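Local coordinates for glycerol uptake operon antiterminator regulatory protein (Listeria monocytogenes str. 4b, PDB 3KTS) that probably senses glycerol 3-phosphate and regulates transcription of the glycerol uptake operon by antitermination, using a TIM-barrel fold, at residues Pro14-Gln19 and Glu23-Leu28; Met33-Thr38 and Lys48-Gly53; Met95-Lys98 and Leu103-Gln106; Lys118-Ile123 and Gln143-Lys148; Gly157-Glu160 and Gln164-Gln167. All coordinates share one frame; numbering follows the deposited sequence.

Contact 1: residues Pro14-Gln19 and Glu23-Leu28; sequences PAAHNQ and EKILEL
P14 and A16 of strand 12-16 meet I25 of helix 20-25 in the first beta-alpha-beta unit of the TIM barrel. The strand belongs to the barrel wall, and the helix covers its outer side. P14 and A16 both direct CB toward the helix. A15, between them, directs its CB the other way. I25 supplies two separate methyls. CG2 lies against the proline ring, 3.7 Å from P14 CB, and P14 CG is a little farther off. I25 CD1 is also 4.2 Å from P14 CB and 4.2 Å from A16 CB. CG1 of I25 sits between the backbone N and the carbonyl carbon (chi1 71°). From there the branch runs on extended, which carries CD1 toward the strand. The isoleucine lies aslant across the proline ring, with CG2 its closest atom.

The second half of the contact is polar and nearer the surface. Q19 and E23 run alongside each other in one direction, each chain bent at chi2. Q19 NE2 is 3.2 Å from E23 OE2. The amide and carboxylate planes are turned 66° from each other.

W184 touches both P14 and I25, and M33 of strand 32-39 also packs on I25. The isoleucine is therefore enclosed by apolar groups from several parts of the chain. The chemistry is divided in two: an apolar, buried junction holds strand to helix, while a carboxylate and an amide sit at the more open edge.

Contact 2: residues Met33-Thr38 and Lys48-Gly53; sequences MVMLET and KYAQAG
A50 of helix 43-52 packs its CB against the ends of M33 and M35 on strand 32-39. The second segment is the last part of that helix. K48 comes first and works through its backbone: its O accepts the N-H of A52 at 2.9 Å. This bond spans one helical turn around A50. Y49 faces another neighbour, with its side chain on L26 and E23 of the preceding beta-alpha unit.

A50 follows, the residue of this segment that touches the strand. Its CB points toward the strand, 3.8 Å from M33 CE and 4.3 Å from M35 CE. Two methionine methyls thus come to one alanine methyl, each with the end of its chain. M33 starts with CG between its backbone N and carbonyl carbon (chi1 77°). Further bends at chi2 and chi3 then bring CE round to A50. M33 and M35 are alternate residues, so both side chains leave the same face of the strand. V34 between them packs instead on I13 and A15 of the neighbouring strand.

Q51 NE2 bonds D84 OD2 and C82 O, which ties the helix to the next unit. G53 N makes a weak bond to A50 O.

V57 of strand 56-60, the next strand of this beta-alpha-beta unit, touches both M35 and A50. The junction is wholly apolar. The long thioether chains reach from strand to helix, where their methyls meet one small methyl. The small alanine allows them to meet the helix near its backbone.

Contact 3: residues Met95-Lys98 and Leu103-Gln106; sequences MKAK and LAIQ
K98 and A97 of helix 91-99 both meet A104 on strand 103-109. The lysine is the longer of the two and can be followed outward. Its CB leaves the helix to one side of the strand and stays beyond contact with A104. CG is the atom that touches, 4.3 Å from A104 CB. With chi2 at 172° the chain runs on past A104, and CD is already farther away. A bend at chi3 (73°) then turns CE and NZ onto a new course. NZ ends on helix 113-126 and the loop after it, where it hydrogen-bonds V126 O and Q127 O. The apolar base of the lysine therefore brushes the strand, while the charged end joins the next helix.

A97 makes the more direct approach. Its CB lies 3.9 Å from A104 CB, methyl against methyl, and each points toward the opposite segment. These two residues also have the nearest CA atoms across the contact, 5.9 Å apart. With only a methyl on each side, helix and strand can come close. M102, just ahead of the strand, packs on A97 as well. The backbone N of A104 donates to D129 OD2, which ties strand 103-109 to the loop before strand 130-134.

Strand 85-88, helix 91-99 and strand 103-109 form one parallel beta-alpha-beta crossover. This is the repeating unit of the TIM barrel, with the helix packed on the outer surface of the strands.

Contact 4: residues Lys118-Ile123 and Gln143-Lys148; sequences KGVALI and QKMTQK
V120 and I123 of helix 113-126 touch the end of M145 on helix 139-149. The contacts across the two helices are apolar. V120 CG1 lies 3.8 Å from M145 CE, the nearest approach of the pair. V120 holds CG1 beside its backbone N and anti to its carbonyl carbon (chi1 -62°), which places this branch toward the methionine. The two side chains meet at a slant, methyl to methyl. I123, about one turn on, supplies CD1, which is 4.4 Å from M145 SD. M145 thus meets two residues with two neighbouring atoms. Its CB does not point at the other helix. Bends at chi2 (-103°) and chi3 bring the sulfur and the methyl across.

The backbone hydrogen bonds within these segments are the helices' own. L122 N bonds K118 O at 3.0 Å, and I123 N bonds G119 O at the same length. On the other helix Q147 N reaches Q143 O at 3.3 Å. T146 OG1 has both V142 O and Q143 O within reach, and the choice between them is not settled.

Y116 of helix 113-126 also packs on M145. On the barrel side, I131 and L133 of strand 130-134 touch I123 and M145 respectively, so the helix pair sits on the strand that connects them. Dispersion between methyls and a thioether carries this contact. An unbranched methionine joins two neighbouring barrel helices through apolar contacts alone between these segments.

Contact 5: residues Gly157-Glu160 and Gln164-Gln167; sequences GLIE and QVNQ
Q164 reaches back to E160 with CG anti to its carbonyl carbon (chi1 -71°) and the chain extended beyond it. I159 turns CG2 anti to its backbone N, facing helix 162-169. These torsions set up one polar and one apolar junction.

In the polar one, E160 N donates to Q164 OE1 at 2.7 Å. The N-H...O angle is 139°, so the bond is bent. The donor lies 17° off the carbonyl plane of the amide. T161 N bonds the same oxygen, which therefore accepts from two consecutive backbone N-H groups just ahead of helix 162-169.

In the apolar one, I159 CG2 is 3.6 Å from V165 CG2 and 3.8 Å from Q164 CB. The I159 and V165 side chains stand roughly perpendicular where they meet. V176 of strand 173-178 packs on both.

The loop also meets an unidentified ligand, probably from the crystallisation liquor: L158 N bonds its O3P, and the I159 side chain is about 4 Å away. A glycine-containing loop after the seventh barrel strand is consistent with the phosphate-binding site common in TIM barrels.

Overall arrangement
All five contacts belong to one barrel. Contacts 1 and 2 are neighbours, with centres about 8 Å apart. Their strands pair in parallel: A16 N is 2.7 Å from V34 O, and P14 O is 2.8 Å from V34 N. Contacts 3 and 4 also touch, through Q106, whose NE2 is 3.5 Å from I123 CG1. Contact 4 lies about 30 Å from contact 1, centre to centre, across the chain's middle. Contact 5 stands apart from the rest. Its nearest atoms are about 7 Å from contact 4 and about 8 Å from contact 1. It borders the bound unidentified ligand, which may mark a pocket.

Contact 1: residues Pro14-Gln19 and Glu23-Leu28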
# COMPACT_ATOMS: atom_id res chain seq x y z
N PRO A 14 -1.10 -0.13 9.32
CA PRO A 14 -1.44 -1.53 9.59
C PRO A 14 -2.02 -2.25 8.38
O PRO A 14 -2.75 -1.64 7.59
CB PRO A 14 -2.50 -1.42 10.70
CG PRO A 14 -3.03 -0.05 10.61
CD PRO A 14 -1.84 0.78 10.21
N ALA A 15 -1.69 -3.52 8.25
CA ALA A 15 -2.10 -4.32 7.10
C ALA A 15 -2.96 -5.49 7.55
O ALA A 15 -2.48 -6.40 8.22
CB ALA A 15 -0.88 -4.80 6.32
N ALA A 16 -4.24 -5.47 7.16
CA ALA A 16 -5.19 -6.48 7.57
C ALA A 16 -5.25 -7.65 6.59
O ALA A 16 -5.45 -7.44 5.40
CB ALA A 16 -6.58 -5.87 7.73
N HIS A 17 -5.07 -8.86 7.12
CA HIS A 17 -5.26 -10.11 6.37
C HIS A 17 -6.70 -10.61 6.52
O HIS A 17 -7.23 -11.28 5.63
CB HIS A 17 -4.33 -11.20 6.88
CG HIS A 17 -2.89 -11.01 6.51
ND1 HIS A 17 -2.39 -11.36 5.28
CD2 HIS A 17 -1.85 -10.52 7.22
CE1 HIS A 17 -1.10 -11.09 5.24
NE2 HIS A 17 -0.75 -10.57 6.40
N ASN A 18 -7.30 -10.27 7.66
CA ASN A 18 -8.59 -10.81 8.08
C ASN A 18 -9.68 -9.76 8.12
O ASN A 18 -9.43 -8.56 7.97
CB ASN A 18 -8.46 -11.43 9.47
CG ASN A 18 -7.55 -12.63 9.50
OD1 ASN A 18 -7.97 -13.75 9.18
ND2 ASN A 18 -6.30 -12.42 9.89
N GLN A 19 -10.90 -10.23 8.34
CA GLN A 19 -12.00 -9.38 8.73
C GLN A 19 -11.80 -9.02 10.21
O GLN A 19 -12.07 -7.89 10.62
CB GLN A 19 -13.33 -10.11 8.53
CG GLN A 19 -14.38 -9.32 7.76
CD GLN A 19 -15.41 -8.62 8.65
OE1 GLN A 19 -16.61 -8.76 8.45
NE2 GLN A 19 -14.93 -7.84 9.61
N GLU A 23 -10.99 -5.29 12.74
CA GLU A 23 -11.62 -4.99 14.02
C GLU A 23 -10.57 -4.56 15.03
O GLU A 23 -10.78 -3.61 15.78
CB GLU A 23 -12.40 -6.19 14.55
CG GLU A 23 -13.90 -5.97 14.66
CD GLU A 23 -14.56 -5.70 13.32
OE1 GLU A 23 -14.92 -4.53 13.06
OE2 GLU A 23 -14.72 -6.65 12.53
N LYS A 24 -9.44 -5.27 15.01
CA LYS A 24 -8.29 -4.95 15.86
C LYS A 24 -7.79 -3.53 15.60
O LYS A 24 -7.52 -2.79 16.54
CB LYS A 24 -7.16 -5.96 15.63
CG LYS A 24 -7.46 -7.40 16.04
CD LYS A 24 -7.14 -7.67 17.50
CE LYS A 24 -7.36 -9.13 17.86
NZ LYS A 24 -7.15 -9.39 19.32
N ILE A 25 -7.71 -3.15 14.32
CA ILE A 25 -7.16 -1.84 13.95
C ILE A 25 -8.19 -0.71 13.96
O ILE A 25 -7.83 0.45 13.77
CB ILE A 25 -6.36 -1.86 12.61
CG1 ILE A 25 -7.27 -2.05 11.40
CG2 ILE A 25 -5.30 -2.93 12.65
CD1 ILE A 25 -6.51 -2.40 10.11
N LEU A 26 -9.45 -1.05 14.18
CA LEU A 26 -10.51 -0.05 14.25
C LEU A 26 -10.47 0.67 15.60
O LEU A 26 -11.04 1.75 15.75
CB LEU A 26 -11.88 -0.70 14.00
CG LEU A 26 -12.75 -0.19 12.84
CD1 LEU A 26 -11.99 -0.15 11.52
CD2 LEU A 26 -13.98 -1.06 12.70
N GLU A 27 -9.75 0.08 16.55
CA GLU A 27 -9.58 0.65 17.88
C GLU A 27 -8.24 1.37 18.01
O GLU A 27 -7.68 1.47 19.11
CB GLU A 27 -9.66 -0.46 18.94
CG GLU A 27 -10.85 -1.39 18.81
CD GLU A 27 -10.65 -2.71 19.54
OE1 GLU A 27 -9.55 -2.94 20.09
OE2 GLU A 27 -11.59 -3.53 19.55
N LEU A 28 -7.72 1.88 16.90
CA LEU A 28 -6.38 2.49 16.89
C LEU A 28 -6.37 3.93 16.37
O LEU A 28 -7.21 4.32 15.57
CB LEU A 28 -5.41 1.62 16.10
CG LEU A 28 -4.43 0.72 16.85
CD1 LEU A 28 -5.12 -0.31 17.75
CD2 LEU A 28 -3.53 0.02 15.85

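Contact 2: residues Met33-Thr38 and Lys48-Gly53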
# COMPACT_ATOMS: atom_id res chain seq x y z
N MET A 33 -5.24 2.55 6.75
CA MET A 33 -5.08 1.10 6.88
C MET A 33 -4.89 0.43 5.51
O MET A 33 -5.20 1.02 4.47
CB MET A 33 -6.28 0.49 7.60
CG MET A 33 -7.53 0.33 6.74
SD MET A 33 -8.49 -1.12 7.20
CE MET A 33 -9.40 -0.49 8.61
N VAL A 34 -4.37 -0.79 5.53
CA VAL A 34 -4.19 -1.56 4.30
C VAL A 34 -4.97 -2.87 4.35
O VAL A 34 -4.90 -3.61 5.34
CB VAL A 34 -2.70 -1.86 4.04
CG1 VAL A 34 -2.56 -2.91 2.94
CG2 VAL A 34 -1.96 -0.59 3.67
N MET A 35 -5.70 -3.16 3.29
CA MET A 35 -6.50 -4.38 3.21
C MET A 35 -5.94 -5.35 2.18
O MET A 35 -5.91 -5.06 0.99
CB MET A 35 -7.96 -4.04 2.88
CG MET A 35 -8.98 -4.75 3.76
SD MET A 35 -10.67 -4.24 3.41
CE MET A 35 -10.81 -2.79 4.46
N LEU A 36 -5.49 -6.51 2.66
CA LEU A 36 -4.56 -7.34 1.90
C LEU A 36 -5.30 -8.36 1.04
O LEU A 36 -5.36 -8.24 -0.18
CB LEU A 36 -3.59 -8.05 2.84
CG LEU A 36 -2.28 -7.31 3.14
CD1 LEU A 36 -1.64 -7.85 4.41
CD2 LEU A 36 -1.32 -7.42 1.97
N GLU A 37 -5.87 -9.37 1.70
CA GLU A 37 -6.73 -10.34 1.02
C GLU A 37 -8.20 -10.06 1.31
O GLU A 37 -8.58 -9.82 2.46
CB GLU A 37 -6.37 -11.76 1.44
CG GLU A 37 -7.06 -12.84 0.62
CD GLU A 37 -6.92 -14.22 1.25
OE1 GLU A 37 -7.41 -15.20 0.64
OE2 GLU A 37 -6.34 -14.32 2.34
N THR A 38 -9.02 -10.10 0.27
CA THR A 38 -10.43 -9.76 0.39
C THR A 38 -11.30 -10.67 -0.49
O THR A 38 -10.78 -11.45 -1.28
CB THR A 38 -10.70 -8.29 0.01
OG1 THR A 38 -10.06 -8.00 -1.24
CG2 THR A 38 -10.15 -7.36 1.08
N LYS A 48 -16.85 0.33 3.33
CA LYS A 48 -17.75 1.32 3.93
C LYS A 48 -17.78 1.21 5.45
O LYS A 48 -17.92 2.23 6.13
CB LYS A 48 -19.16 1.25 3.34
CG LYS A 48 -19.23 1.63 1.85
CD LYS A 48 -18.67 3.02 1.58
CE LYS A 48 -18.06 3.12 0.19
NZ LYS A 48 -19.08 3.15 -0.89
N TYR A 49 -17.62 -0.01 5.98
CA TYR A 49 -17.55 -0.22 7.42
C TYR A 49 -16.25 0.29 8.03
O TYR A 49 -16.22 0.71 9.18
CB TYR A 49 -17.76 -1.70 7.79
CG TYR A 49 -17.95 -1.92 9.28
CD1 TYR A 49 -19.14 -1.57 9.91
CD2 TYR A 49 -16.93 -2.48 10.05
CE1 TYR A 49 -19.31 -1.76 11.28
CE2 TYR A 49 -17.09 -2.69 11.41
CZ TYR A 49 -18.28 -2.33 12.02
OH TYR A 49 -18.44 -2.53 13.37
N ALA A 50 -15.17 0.24 7.25
CA ALA A 50 -13.89 0.75 7.70
C ALA A 50 -13.85 2.27 7.60
O ALA A 50 -13.25 2.94 8.44
CB ALA A 50 -12.76 0.14 6.91
N GLN A 51 -14.51 2.81 6.58
CA GLN A 51 -14.63 4.26 6.41
C GLN A 51 -15.62 4.88 7.40
O GLN A 51 -15.54 6.08 7.69
CB GLN A 51 -15.00 4.61 4.97
CG GLN A 51 -13.86 4.42 3.99
CD GLN A 51 -14.34 4.39 2.55
OE1 GLN A 51 -15.41 3.87 2.24
NE2 GLN A 51 -13.53 4.96 1.65
N ALA A 52 -16.55 4.07 7.91
CA ALA A 52 -17.48 4.50 8.95
C ALA A 52 -16.78 4.70 10.30
O ALA A 52 -17.24 5.48 11.14
CB ALA A 52 -18.64 3.52 9.09
N GLY A 53 -15.66 3.99 10.50
CA GLY A 53 -14.87 4.11 11.72
C GLY A 53 -13.73 5.12 11.61
O GLY A 53 -12.76 5.05 12.37

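Contact 3: residues Met95-Lys98 and Leu103-Gln106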
# COMPACT_ATOMS: atom_id res chain seq x y z
N MET A 95 -2.30 3.11 -14.10
CA MET A 95 -2.74 4.05 -15.14
C MET A 95 -4.23 4.33 -15.02
O MET A 95 -4.65 5.48 -15.06
CB MET A 95 -2.40 3.53 -16.55
CG MET A 95 -0.91 3.40 -16.82
SD MET A 95 -0.37 3.08 -18.52
CE MET A 95 -1.32 1.64 -19.02
N LYS A 96 -5.02 3.27 -14.84
CA LYS A 96 -6.47 3.39 -14.73
C LYS A 96 -6.91 4.14 -13.48
O LYS A 96 -7.80 4.99 -13.55
CB LYS A 96 -7.14 2.02 -14.78
CG LYS A 96 -8.61 2.07 -15.18
CD LYS A 96 -8.77 2.42 -16.66
CE LYS A 96 -10.14 2.97 -16.95
NZ LYS A 96 -10.51 2.83 -18.38
N ALA A 97 -6.27 3.85 -12.34
CA ALA A 97 -6.61 4.49 -11.07
C ALA A 97 -6.35 5.99 -11.13
O ALA A 97 -7.11 6.78 -10.58
CB ALA A 97 -5.84 3.87 -9.93
N LYS A 98 -5.28 6.36 -11.83
CA LYS A 98 -4.94 7.76 -12.05
C LYS A 98 -5.97 8.52 -12.89
O LYS A 98 -6.12 9.72 -12.73
CB LYS A 98 -3.55 7.88 -12.66
CG LYS A 98 -2.42 7.81 -11.62
CD LYS A 98 -1.05 7.74 -12.28
CE LYS A 98 -0.64 9.07 -12.88
NZ LYS A 98 0.53 8.89 -13.77
N LEU A 103 -5.59 7.43 -5.49
CA LEU A 103 -4.24 7.29 -4.97
C LEU A 103 -3.73 5.94 -5.44
O LEU A 103 -4.09 4.90 -4.89
CB LEU A 103 -4.25 7.35 -3.44
CG LEU A 103 -3.16 8.02 -2.59
CD1 LEU A 103 -2.96 7.20 -1.32
CD2 LEU A 103 -1.84 8.18 -3.30
N ALA A 104 -2.91 5.96 -6.49
CA ALA A 104 -2.35 4.74 -7.05
C ALA A 104 -0.93 4.50 -6.53
O ALA A 104 0.00 5.22 -6.88
CB ALA A 104 -2.36 4.80 -8.56
N ILE A 105 -0.79 3.49 -5.68
CA ILE A 105 0.54 3.07 -5.21
C ILE A 105 0.98 1.75 -5.88
O ILE A 105 0.22 0.78 -5.92
CB ILE A 105 0.67 3.11 -3.64
CG1 ILE A 105 1.34 1.85 -3.08
CG2 ILE A 105 -0.68 3.45 -2.93
CD1 ILE A 105 1.47 1.86 -1.58
N GLN A 106 2.19 1.75 -6.43
CA GLN A 106 2.70 0.60 -7.19
C GLN A 106 3.59 -0.31 -6.36
O GLN A 106 4.57 0.14 -5.76
CB GLN A 106 3.45 1.06 -8.43
CG GLN A 106 3.69 -0.06 -9.45
CD GLN A 106 4.76 0.27 -10.47
OE1 GLN A 106 5.58 -0.57 -10.83
NE2 GLN A 106 4.76 1.51 -10.93

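Contact 4: residues Lys118-Ile123 and Gln143-Lys148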
# COMPACT_ATOMS: atom_id res chain seq x y z
N LYS A 118 13.36 -3.87 -14.47
CA LYS A 118 12.06 -3.89 -15.12
C LYS A 118 11.06 -3.05 -14.33
O LYS A 118 10.20 -2.40 -14.92
CB LYS A 118 11.55 -5.33 -15.28
CG LYS A 118 12.37 -6.14 -16.29
CD LYS A 118 11.99 -7.60 -16.32
CE LYS A 118 12.90 -8.37 -17.26
NZ LYS A 118 12.45 -9.78 -17.42
N GLY A 119 11.22 -3.06 -13.01
CA GLY A 119 10.34 -2.36 -12.10
C GLY A 119 10.53 -0.86 -12.12
O GLY A 119 9.55 -0.12 -12.07
N VAL A 120 11.79 -0.41 -12.19
CA VAL A 120 12.07 1.03 -12.31
C VAL A 120 11.62 1.56 -13.67
O VAL A 120 11.17 2.70 -13.77
CB VAL A 120 13.57 1.41 -12.02
CG1 VAL A 120 13.96 1.05 -10.60
CG2 VAL A 120 14.53 0.78 -13.03
N ALA A 121 11.70 0.72 -14.69
CA ALA A 121 11.22 1.05 -16.03
C ALA A 121 9.70 1.19 -16.03
O ALA A 121 9.16 2.05 -16.72
CB ALA A 121 11.69 -0.00 -17.04
N LEU A 122 9.02 0.35 -15.25
CA LEU A 122 7.55 0.39 -15.14
C LEU A 122 7.08 1.62 -14.37
O LEU A 122 6.11 2.27 -14.77
CB LEU A 122 7.00 -0.89 -14.50
CG LEU A 122 5.48 -1.12 -14.57
CD1 LEU A 122 4.93 -0.92 -15.99
CD2 LEU A 122 5.11 -2.49 -14.06
N ILE A 123 7.78 1.92 -13.27
CA ILE A 123 7.57 3.13 -12.48
C ILE A 123 7.72 4.38 -13.35
O ILE A 123 6.91 5.31 -13.27
CB ILE A 123 8.55 3.18 -11.27
CG1 ILE A 123 8.12 2.18 -10.20
CG2 ILE A 123 8.61 4.57 -10.66
CD1 ILE A 123 9.22 1.83 -9.23
N GLN A 143 16.93 3.29 0.11
CA GLN A 143 17.77 4.47 -0.08
C GLN A 143 18.10 4.70 -1.56
O GLN A 143 17.86 5.79 -2.08
CB GLN A 143 19.05 4.36 0.76
CG GLN A 143 19.85 5.66 0.85
CD GLN A 143 20.76 5.70 2.06
OE1 GLN A 143 21.43 4.72 2.39
NE2 GLN A 143 20.80 6.85 2.73
N LYS A 144 18.63 3.67 -2.23
CA LYS A 144 18.94 3.70 -3.66
C LYS A 144 17.74 4.10 -4.51
O LYS A 144 17.88 4.87 -5.46
CB LYS A 144 19.43 2.33 -4.15
CG LYS A 144 20.90 2.01 -3.93
CD LYS A 144 21.22 0.60 -4.44
CE LYS A 144 22.57 0.10 -3.96
NZ LYS A 144 23.69 0.57 -4.83
N MET A 145 16.57 3.58 -4.16
CA MET A 145 15.37 3.79 -4.95
C MET A 145 14.87 5.23 -4.83
O MET A 145 14.47 5.84 -5.82
CB MET A 145 14.27 2.82 -4.53
CG MET A 145 14.10 1.63 -5.47
SD MET A 145 12.68 1.80 -6.56
CE MET A 145 13.20 3.18 -7.58
N THR A 146 14.89 5.76 -3.61
CA THR A 146 14.36 7.09 -3.35
C THR A 146 15.18 8.16 -4.05
O THR A 146 14.65 9.19 -4.47
CB THR A 146 14.32 7.39 -1.84
OG1 THR A 146 15.48 6.84 -1.21
CG2 THR A 146 13.07 6.78 -1.21
N GLN A 147 16.49 7.92 -4.17
CA GLN A 147 17.40 8.90 -4.75
C GLN A 147 17.41 8.81 -6.27
O GLN A 147 18.28 9.38 -6.93
CB GLN A 147 18.81 8.70 -4.20
CG GLN A 147 19.09 9.43 -2.90
CD GLN A 147 20.26 8.85 -2.14
OE1 GLN A 147 21.31 8.57 -2.71
NE2 GLN A 147 20.08 8.66 -0.83
N LYS A 148 16.43 8.09 -6.82
CA LYS A 148 16.40 7.83 -8.25
C LYS A 148 15.47 8.80 -8.97
O LYS A 148 15.89 9.51 -9.89
CB LYS A 148 15.95 6.39 -8.52
CG LYS A 148 17.09 5.41 -8.75
CD LYS A 148 17.59 5.49 -10.18
CE LYS A 148 19.06 5.89 -10.24
NZ LYS A 148 19.68 5.55 -11.54

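Contact 5: residues Gly157-Glu160 and Gln164-Gln167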
# COMPACT_ATOMS: atom_id res chain seq x y z
N GLY A 157 6.76 -5.53 4.49
CA GLY A 157 7.22 -6.90 4.44
C GLY A 157 8.34 -7.18 5.41
O GLY A 157 9.38 -6.52 5.39
N LEU A 158 8.09 -8.15 6.29
CA LEU A 158 9.09 -8.70 7.22
C LEU A 158 9.60 -7.77 8.32
O LEU A 158 10.60 -8.07 8.97
CB LEU A 158 10.28 -9.32 6.44
CG LEU A 158 9.95 -10.45 5.47
CD1 LEU A 158 11.22 -10.93 4.78
CD2 LEU A 158 9.25 -11.61 6.19
N ILE A 159 8.91 -6.65 8.55
CA ILE A 159 9.30 -5.75 9.63
C ILE A 159 8.79 -6.26 10.98
O ILE A 159 7.58 -6.21 11.26
CB ILE A 159 8.83 -4.28 9.43
CG1 ILE A 159 9.29 -3.71 8.09
CG2 ILE A 159 9.40 -3.42 10.52
CD1 ILE A 159 8.22 -3.70 7.05
N GLU A 160 9.72 -6.74 11.80
CA GLU A 160 9.44 -7.27 13.13
C GLU A 160 9.63 -6.23 14.24
O GLU A 160 8.87 -6.22 15.21
CB GLU A 160 10.35 -8.48 13.43
CG GLU A 160 10.12 -9.74 12.59
CD GLU A 160 11.11 -10.86 12.92
OE1 GLU A 160 12.31 -10.56 13.13
OE2 GLU A 160 10.70 -12.04 12.96
N GLN A 164 13.90 -1.69 12.84
CA GLN A 164 13.71 -1.88 11.41
C GLN A 164 12.83 -0.80 10.79
O GLN A 164 13.11 -0.34 9.67
CB GLN A 164 13.14 -3.26 11.14
CG GLN A 164 14.13 -4.39 11.37
CD GLN A 164 13.45 -5.75 11.42
OE1 GLN A 164 12.30 -5.86 11.83
NE2 GLN A 164 14.17 -6.78 10.99
N VAL A 165 11.77 -0.40 11.51
CA VAL A 165 10.90 0.69 11.08
C VAL A 165 11.71 1.97 10.95
O VAL A 165 11.66 2.64 9.91
CB VAL A 165 9.72 0.93 12.05
CG1 VAL A 165 8.94 2.18 11.67
CG2 VAL A 165 8.78 -0.26 12.07
N ASN A 166 12.46 2.29 11.99
CA ASN A 166 13.31 3.47 12.03
C ASN A 166 14.37 3.52 10.95
O ASN A 166 14.55 4.55 10.32
CB ASN A 166 13.97 3.57 13.40
CG ASN A 166 13.00 3.96 14.48
OD1 ASN A 166 11.92 4.49 14.20
ND2 ASN A 166 13.39 3.73 15.73
N GLN A 167 15.07 2.40 10.76
CA GLN A 167 16.15 2.26 9.78
C GLN A 167 15.67 2.52 8.35
O GLN A 167 16.34 3.20 7.58
CB GLN A 167 16.76 0.86 9.85
CG GLN A 167 17.81 0.67 10.94
CD GLN A 167 18.19 -0.79 11.14
OE1 GLN A 167 19.33 -1.09 11.49
NE2 GLN A 167 17.24 -1.69 10.93